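Local coordinates for protein 5-carboxyvanillate decarboxylase (Sphingomonas paucimobilis, PDB 4L6D) that probably removes one carboxyl group from 5-carboxyvanillate, as CO2, using a manganese site in an amidohydrolase-type barrel, at residues 124-129 against 161-166; 282-285 against 291-294. All blocks are in the same frame, centred on the assembly; numbering follows the deposited sequence.

Interaction 1: residues 124-129 against 161-166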
ATOM      1  N   SER A 124      28.979  12.140  -8.678  1.00  9.30           N
ATOM      2  CA  SER A 124      28.669  13.492  -9.152  1.00  8.92           C
ATOM      3  C   SER A 124      27.467  14.070  -8.416  1.00  8.27           C
ATOM      4  O   SER A 124      27.424  15.269  -8.135  1.00  9.70           O
ATOM      5  CB  SER A 124      28.420  13.534 -10.669  1.00 10.46           C
ATOM      6  OG  SER A 124      29.596  13.237 -11.405  1.00 11.81           O
ATOM      7  N   ALA A 125      26.491  13.221  -8.107  1.00  7.51           N
ATOM      8  CA  ALA A 125      25.321  13.663  -7.360  1.00  8.41           C
ATOM      9  C   ALA A 125      25.732  14.172  -5.990  1.00  7.40           C
ATOM     10  O   ALA A 125      25.192  15.174  -5.513  1.00  7.39           O
ATOM     11  CB  ALA A 125      24.287  12.528  -7.233  1.00  7.72           C
ATOM     12  N   ALA A 126      26.683  13.486  -5.358  1.00  8.00           N
ATOM     13  CA  ALA A 126      27.166  13.898  -4.037  1.00  7.83           C
ATOM     14  C   ALA A 126      27.759  15.310  -4.040  1.00  8.67           C
ATOM     15  O   ALA A 126      27.494  16.096  -3.124  1.00  9.56           O
ATOM     16  CB  ALA A 126      28.161  12.888  -3.488  1.00  7.54           C
ATOM     17  N   ARG A 127      28.547  15.635  -5.065  1.00  8.15           N
ATOM     18  CA  ARG A 127      29.057  16.995  -5.240  1.00  8.92           C
ATOM     19  C   ARG A 127      27.921  18.004  -5.406  1.00  9.68           C
ATOM     20  O   ARG A 127      27.948  19.088  -4.824  1.00  9.18           O
ATOM     21  CB  ARG A 127      29.958  17.086  -6.474  1.00 10.40           C
ATOM     22  CG  ARG A 127      31.169  16.180  -6.442  1.00 15.06           C
ATOM     23  CD  ARG A 127      32.004  16.409  -5.207  1.00 18.80           C
ATOM     24  NE  ARG A 127      32.460  17.789  -5.101  1.00 17.82           N
ATOM     25  CZ  ARG A 127      32.869  18.340  -3.964  1.00 25.85           C
ATOM     26  NH1 ARG A 127      33.273  19.603  -3.936  1.00 23.95           N
ATOM     27  NH2 ARG A 127      32.858  17.621  -2.849  1.00 27.38           N
ATOM     28  N   GLU A 128      26.930  17.664  -6.225  1.00  7.58           N
ATOM     29  CA  GLU A 128      25.827  18.585  -6.470  1.00  9.26           C
ATOM     30  C   GLU A 128      24.990  18.816  -5.216  1.00  8.96           C
ATOM     31  O   GLU A 128      24.565  19.941  -4.941  1.00  7.59           O
ATOM     32  CB  GLU A 128      24.959  18.102  -7.637  1.00 10.78           C
ATOM     33  CG  GLU A 128      23.801  19.037  -8.025  1.00  8.69           C
ATOM     34  CD  GLU A 128      24.235  20.430  -8.469  1.00  8.22           C
ATOM     35  OE1 GLU A 128      25.440  20.669  -8.704  1.00  9.25           O
ATOM     36  OE2 GLU A 128      23.349  21.300  -8.576  1.00  9.83           O
ATOM     37  N   ILE A 129      24.766  17.754  -4.450  1.00  6.80           N
ATOM     38  CA  ILE A 129      24.036  17.866  -3.188  1.00  6.51           C
ATOM     39  C   ILE A 129      24.741  18.857  -2.261  1.00  7.11           C
ATOM     40  O   ILE A 129      24.089  19.724  -1.677  1.00  9.22           O
ATOM     41  CB  ILE A 129      23.852  16.480  -2.545  1.00  6.75           C
ATOM     42  CG1 ILE A 129      22.806  15.705  -3.343  1.00  7.06           C
ATOM     43  CG2 ILE A 129      23.444  16.591  -1.072  1.00  8.03           C
ATOM     44  CD1 ILE A 129      22.858  14.205  -3.162  1.00  9.03           C
ATOM     45  N   PHE A 161      23.427   9.102  -0.220  1.00  6.05           N
ATOM     46  CA  PHE A 161      22.858   9.257   1.118  1.00  7.16           C
ATOM     47  C   PHE A 161      23.876   9.751   2.134  1.00  7.35           C
ATOM     48  O   PHE A 161      23.522  10.477   3.049  1.00  7.97           O
ATOM     49  CB  PHE A 161      22.120   7.985   1.554  1.00  7.49           C
ATOM     50  CG  PHE A 161      20.881   7.772   0.768  1.00  7.08           C
ATOM     51  CD1 PHE A 161      19.761   8.534   1.023  1.00  8.14           C
ATOM     52  CD2 PHE A 161      20.880   6.906  -0.312  1.00  8.15           C
ATOM     53  CE1 PHE A 161      18.619   8.388   0.254  1.00  7.62           C
ATOM     54  CE2 PHE A 161      19.750   6.761  -1.093  1.00  7.23           C
ATOM     55  CZ  PHE A 161      18.621   7.504  -0.815  1.00  8.22           C
ATOM     56  N   GLU A 162      25.139   9.390   1.949  1.00  6.46           N
ATOM     57  CA  GLU A 162      26.208   9.957   2.763  1.00  8.10           C
ATOM     58  C   GLU A 162      26.226  11.480   2.627  1.00  9.15           C
ATOM     59  O   GLU A 162      26.267  12.199   3.623  1.00  9.64           O
ATOM     60  CB  GLU A 162      27.554   9.366   2.350  1.00  9.19           C
ATOM     61  CG  GLU A 162      28.723   9.877   3.167  1.00 12.53           C
ATOM     62  CD  GLU A 162      30.033   9.328   2.660  1.00 23.56           C
ATOM     63  OE1 GLU A 162      30.250   9.365   1.430  1.00 24.71           O
ATOM     64  OE2 GLU A 162      30.839   8.848   3.484  1.00 32.31           O
ATOM     65  N   ALA A 163      26.147  11.966   1.392  1.00  7.29           N
ATOM     66  CA  ALA A 163      26.173  13.404   1.153  1.00  7.04           C
ATOM     67  C   ALA A 163      24.906  14.084   1.658  1.00  6.58           C
ATOM     68  O   ALA A 163      24.977  15.187   2.198  1.00  8.85           O
ATOM     69  CB  ALA A 163      26.399  13.702  -0.335  1.00  8.36           C
ATOM     70  N   ILE A 164      23.748  13.441   1.484  1.00  6.05           N
ATOM     71  CA  ILE A 164      22.500  14.016   1.970  1.00  5.76           C
ATOM     72  C   ILE A 164      22.552  14.137   3.488  1.00  6.54           C
ATOM     73  O   ILE A 164      22.280  15.210   4.043  1.00  6.30           O
ATOM     74  CB  ILE A 164      21.269  13.209   1.523  1.00  5.43           C
ATOM     75  CG1 ILE A 164      21.118  13.276   0.000  1.00  6.26           C
ATOM     76  CG2 ILE A 164      20.012  13.741   2.224  1.00  6.61           C
ATOM     77  CD1 ILE A 164      19.928  12.489  -0.523  1.00  6.39           C
ATOM     78  N   GLU A 165      22.926  13.051   4.166  1.00  6.24           N
ATOM     79  CA  GLU A 165      23.057  13.106   5.618  1.00  6.05           C
ATOM     80  C   GLU A 165      23.974  14.236   6.074  1.00  7.34           C
ATOM     81  O   GLU A 165      23.621  15.004   6.971  1.00  9.20           O
ATOM     82  CB  GLU A 165      23.563  11.784   6.183  1.00  8.44           C
ATOM     83  CG  GLU A 165      23.471  11.756   7.688  1.00  8.25           C
ATOM     84  CD  GLU A 165      24.158  10.562   8.300  1.00  8.30           C
ATOM     85  OE1 GLU A 165      25.183  10.109   7.753  1.00  9.20           O
ATOM     86  OE2 GLU A 165      23.668  10.089   9.346  1.00  8.54           O
ATOM     87  N   ALA A 166      25.143  14.346   5.453  1.00  6.54           N
ATOM     88  CA  ALA A 166      26.121  15.345   5.860  1.00  6.89           C
ATOM     89  C   ALA A 166      25.625  16.769   5.598  1.00  7.77           C
ATOM     90  O   ALA A 166      25.997  17.702   6.313  1.00 11.48           O
ATOM     91  CB  ALA A 166      27.443  15.106   5.140  1.00  9.61           C
TER

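Interaction 2: residues 282-285 against 291-294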
ATOM      1  N   TYR A 282      -5.534  10.452  12.029  1.00  5.29           N
ATOM      2  CA  TYR A 282      -4.826   9.193  12.248  1.00  4.27           C
ATOM      3  C   TYR A 282      -3.300   9.419  12.217  1.00  4.39           C
ATOM      4  O   TYR A 282      -2.557   8.937  13.081  1.00  5.49           O
ATOM      5  CB  TYR A 282      -5.233   8.144  11.186  1.00  4.56           C
ATOM      6  CG  TYR A 282      -4.333   6.927  11.261  1.00  4.20           C
ATOM      7  CD1 TYR A 282      -4.634   5.872  12.115  1.00  5.66           C
ATOM      8  CD2 TYR A 282      -3.145   6.868  10.537  1.00  4.30           C
ATOM      9  CE1 TYR A 282      -3.790   4.791  12.233  1.00  5.29           C
ATOM     10  CE2 TYR A 282      -2.286   5.794  10.655  1.00  5.44           C
ATOM     11  CZ  TYR A 282      -2.610   4.763  11.504  1.00  5.99           C
ATOM     12  OH  TYR A 282      -1.764   3.687  11.643  1.00  5.26           O
ATOM     13  N   SER A 283      -2.837  10.168  11.224  1.00  3.95           N
ATOM     14  CA  SER A 283      -1.403  10.387  11.051  1.00  4.99           C
ATOM     15  C   SER A 283      -0.802  11.195  12.196  1.00  6.09           C
ATOM     16  O   SER A 283       0.279  10.866  12.705  1.00  5.06           O
ATOM     17  CB  SER A 283      -1.122  11.058   9.706  1.00  4.96           C
ATOM     18  OG  SER A 283      -1.559  10.191   8.670  1.00  6.13           O
ATOM     19  N   ILE A 284      -1.508  12.239  12.620  1.00  4.42           N
ATOM     20  CA  ILE A 284      -1.072  13.011  13.778  1.00  5.27           C
ATOM     21  C   ILE A 284      -0.978  12.127  15.018  1.00  4.93           C
ATOM     22  O   ILE A 284      -0.023  12.229  15.788  1.00  6.01           O
ATOM     23  CB  ILE A 284      -1.998  14.198  14.034  1.00  4.70           C
ATOM     24  CG1 ILE A 284      -1.875  15.213  12.886  1.00  5.64           C
ATOM     25  CG2 ILE A 284      -1.681  14.856  15.394  1.00  7.84           C
ATOM     26  CD1 ILE A 284      -2.975  16.279  12.893  1.00  6.46           C
ATOM     27  N   GLU A 285      -1.959  11.244  15.199  0.59  4.40           N
ATOM     28  CA  GLU A 285      -1.979  10.366  16.365  0.59  5.51           C
ATOM     29  C   GLU A 285      -0.821   9.370  16.430  0.59  6.53           C
ATOM     30  O   GLU A 285      -0.266   9.132  17.514  0.59  5.96           O
ATOM     31  CB  GLU A 285      -3.309   9.607  16.459  0.59  6.23           C
ATOM     32  CG  GLU A 285      -3.360   8.685  17.664  0.59  7.29           C
ATOM     33  CD  GLU A 285      -4.640   7.884  17.770  0.59 11.35           C
ATOM     34  OE1 GLU A 285      -5.583   8.138  16.994  0.59  9.86           O
ATOM     35  OE2 GLU A 285      -4.695   6.992  18.643  0.59 11.07           O
ATOM     36  N   ASN A 291       5.306  15.751  12.770  1.00  4.68           N
ATOM     37  CA  ASN A 291       5.733  14.971  11.605  1.00  4.47           C
ATOM     38  C   ASN A 291       4.777  15.024  10.410  1.00  4.48           C
ATOM     39  O   ASN A 291       4.929  14.261   9.459  1.00  6.04           O
ATOM     40  CB  ASN A 291       5.957  13.510  11.997  1.00  7.44           C
ATOM     41  CG  ASN A 291       7.363  13.248  12.520  1.00  8.66           C
ATOM     42  OD1 ASN A 291       8.240  14.108  12.445  1.00 10.58           O
ATOM     43  ND2 ASN A 291       7.590  12.041  13.021  1.00  9.25           N
ATOM     44  N   VAL A 292       3.798  15.922  10.460  1.00  5.00           N
ATOM     45  CA  VAL A 292       2.831  16.047   9.375  1.00  4.82           C
ATOM     46  C   VAL A 292       2.826  17.459   8.814  1.00  4.99           C
ATOM     47  O   VAL A 292       2.648  18.418   9.556  1.00  4.67           O
ATOM     48  CB  VAL A 292       1.406  15.685   9.841  1.00  4.66           C
ATOM     49  CG1 VAL A 292       0.442  15.691   8.655  1.00  4.74           C
ATOM     50  CG2 VAL A 292       1.405  14.326  10.541  1.00  7.53           C
ATOM     51  N   MET A 293       2.981  17.571   7.496  1.00  4.47           N
ATOM     52  CA  MET A 293       2.985  18.860   6.809  1.00  4.51           C
ATOM     53  C   MET A 293       1.893  18.931   5.764  1.00  6.30           C
ATOM     54  O   MET A 293       1.516  17.928   5.175  1.00  6.58           O
ATOM     55  CB  MET A 293       4.325  19.078   6.117  1.00  4.34           C
ATOM     56  CG  MET A 293       5.462  19.278   7.092  1.00  4.83           C
ATOM     57  SD  MET A 293       7.073  19.386   6.289  1.00  6.12           S
ATOM     58  CE  MET A 293       7.405  17.671   5.905  1.00  9.54           C
ATOM     59  N   TRP A 294       1.407  20.138   5.516  1.00  5.61           N
ATOM     60  CA  TRP A 294       0.414  20.357   4.478  1.00  4.59           C
ATOM     61  C   TRP A 294       1.061  20.522   3.099  1.00  4.77           C
ATOM     62  O   TRP A 294       2.192  21.006   2.975  1.00  5.31           O
ATOM     63  CB  TRP A 294      -0.419  21.584   4.864  1.00  4.09           C
ATOM     64  CG  TRP A 294      -1.447  21.990   3.857  1.00  4.73           C
ATOM     65  CD1 TRP A 294      -2.620  21.357   3.578  1.00  4.17           C
ATOM     66  CD2 TRP A 294      -1.384  23.132   3.000  1.00  4.33           C
ATOM     67  NE1 TRP A 294      -3.297  22.036   2.584  1.00  5.32           N
ATOM     68  CE2 TRP A 294      -2.558  23.138   2.225  1.00  4.42           C
ATOM     69  CE3 TRP A 294      -0.445  24.164   2.825  1.00  4.95           C
ATOM     70  CZ2 TRP A 294      -2.820  24.128   1.281  1.00  5.76           C
ATOM     71  CZ3 TRP A 294      -0.703  25.142   1.888  1.00  4.63           C
ATOM     72  CH2 TRP A 294      -1.885  25.119   1.129  1.00  4.85           C
TER

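Interaction 1: residues 124-129 against 161-166
Ala-126 and Ala-163 are the residues whose CA atoms lie nearest each other, 5.3 Å apart, between segments 124-129 and 161-166 of two helices. The two short segments run nearly parallel, their axes inclined by 11° and 8.7 Å apart at closest approach. The alanine methyls meet there, CB of Ala-126 lying 3.7 Å from CB of Ala-163. The CB of Ala-163 points toward the facing helix and rests almost as near the backbone of its partner, 3.8 Å from CA of Ala-126, whereas the CB of Ala-126 points to one side. Small residues on both sides let the backbones draw this close.

One turn further on, Ile-129 reaches over with both of its branches. Its CG2 methyl stands anti to the backbone N (chi1 -73° for the CG1 arm), and from there it lies over the peptide carbonyl of Ala-163, with CG2 3.9 Å from Ala-163 O. The other arm leads to CD1, which abuts the CG1 methylene of Ile-164 at 3.7 Å, the two isoleucines crossing obliquely.

These helices are successive members of the outer layer of a (beta/alpha)8 barrel: helix 122-134 leads into strand 140-144, which in turn leads to helix 158-167. The intervening strand is part of the packing, since Leu-141 touches both Ile-129 and Ile-164, and Ile-164 also leans on Leu-171 of the next strand. The isoleucines thus face the barrel wall and are buried, while the alanine pair is partly exposed. No hydrogen bond spans the two segments; polar groups find their partners in other directions. Glu-128 forms a salt bridge with Arg-131 along its own helix, and OE2 of Glu-165 is hydrogen-bonded to the backbone N of Arg-220.

Interaction 2: residues 282-285 against 291-294
Val-292 packs against Ser-283 and Ile-284 in a buried helix-to-strand contact within a beta-alpha-beta unit, where the chain leaves strand 267-270, runs through helix 277-287 and returns as strand 292-293, the last strand of the barrel. The CA atoms nearest each other across the pair are those of Ile-284 and Val-292, 6.6 Å apart.

A single methyl does most of the work. CG2 of Val-292 comes within 4.1 Å of CG1 of Ile-284, and the two side chains cross at about a right angle, a branch of the valine set against the methylene of the isoleucine. The same CG2 lies 4.2 Å from CB of Ser-283 and also nears the peptide that joins the two helix residues, with Ile-284 N at 4.1 Å. With CG1 of Val-292 anti to its own backbone N (chi1 -174°), CG2 is the branch turned to the helix. Ser-283 offers carbon rather than its hydroxyl: OG is hydrogen-bonded to the carbonyl O of Ala-279, one turn back along the helix, which satisfies this buried polar atom. Ser-283 also packs on Phe-234 of the second subunit. No hydrogen bond joins the two segments, and the spacings are those of ordinary apolar packing.

Ile-269 of the preceding strand touches both Ser-283 and Val-292, completing the layer between helix and sheet. On another flank Ile-284 meets Val-319 of helix 317-331, and ND2 of Asn-327 on that same helix is hydrogen-bonded to O of Val-292.

How the interactions relate
Both contacts belong to one barrel but share no elements: interaction 1 lies within its helical outer layer, and interaction 2 joins that layer to the barrel strands. Half of the touching residues of interaction 1 remain partly exposed; interaction 2 is the more deeply buried. Their centres lie 28 Å apart and nothing touches between them, interaction 1 coming earlier in the chain. The chemistry is apolar in each, with no hydrogen bond across. In the first an alanine pair meets at the helix approach while isoleucines fill the side facing the strands. In the second a valine methyl rests on the helix beside a serine and an isoleucine, and the second subunit adjoins, as it does not in interaction 1.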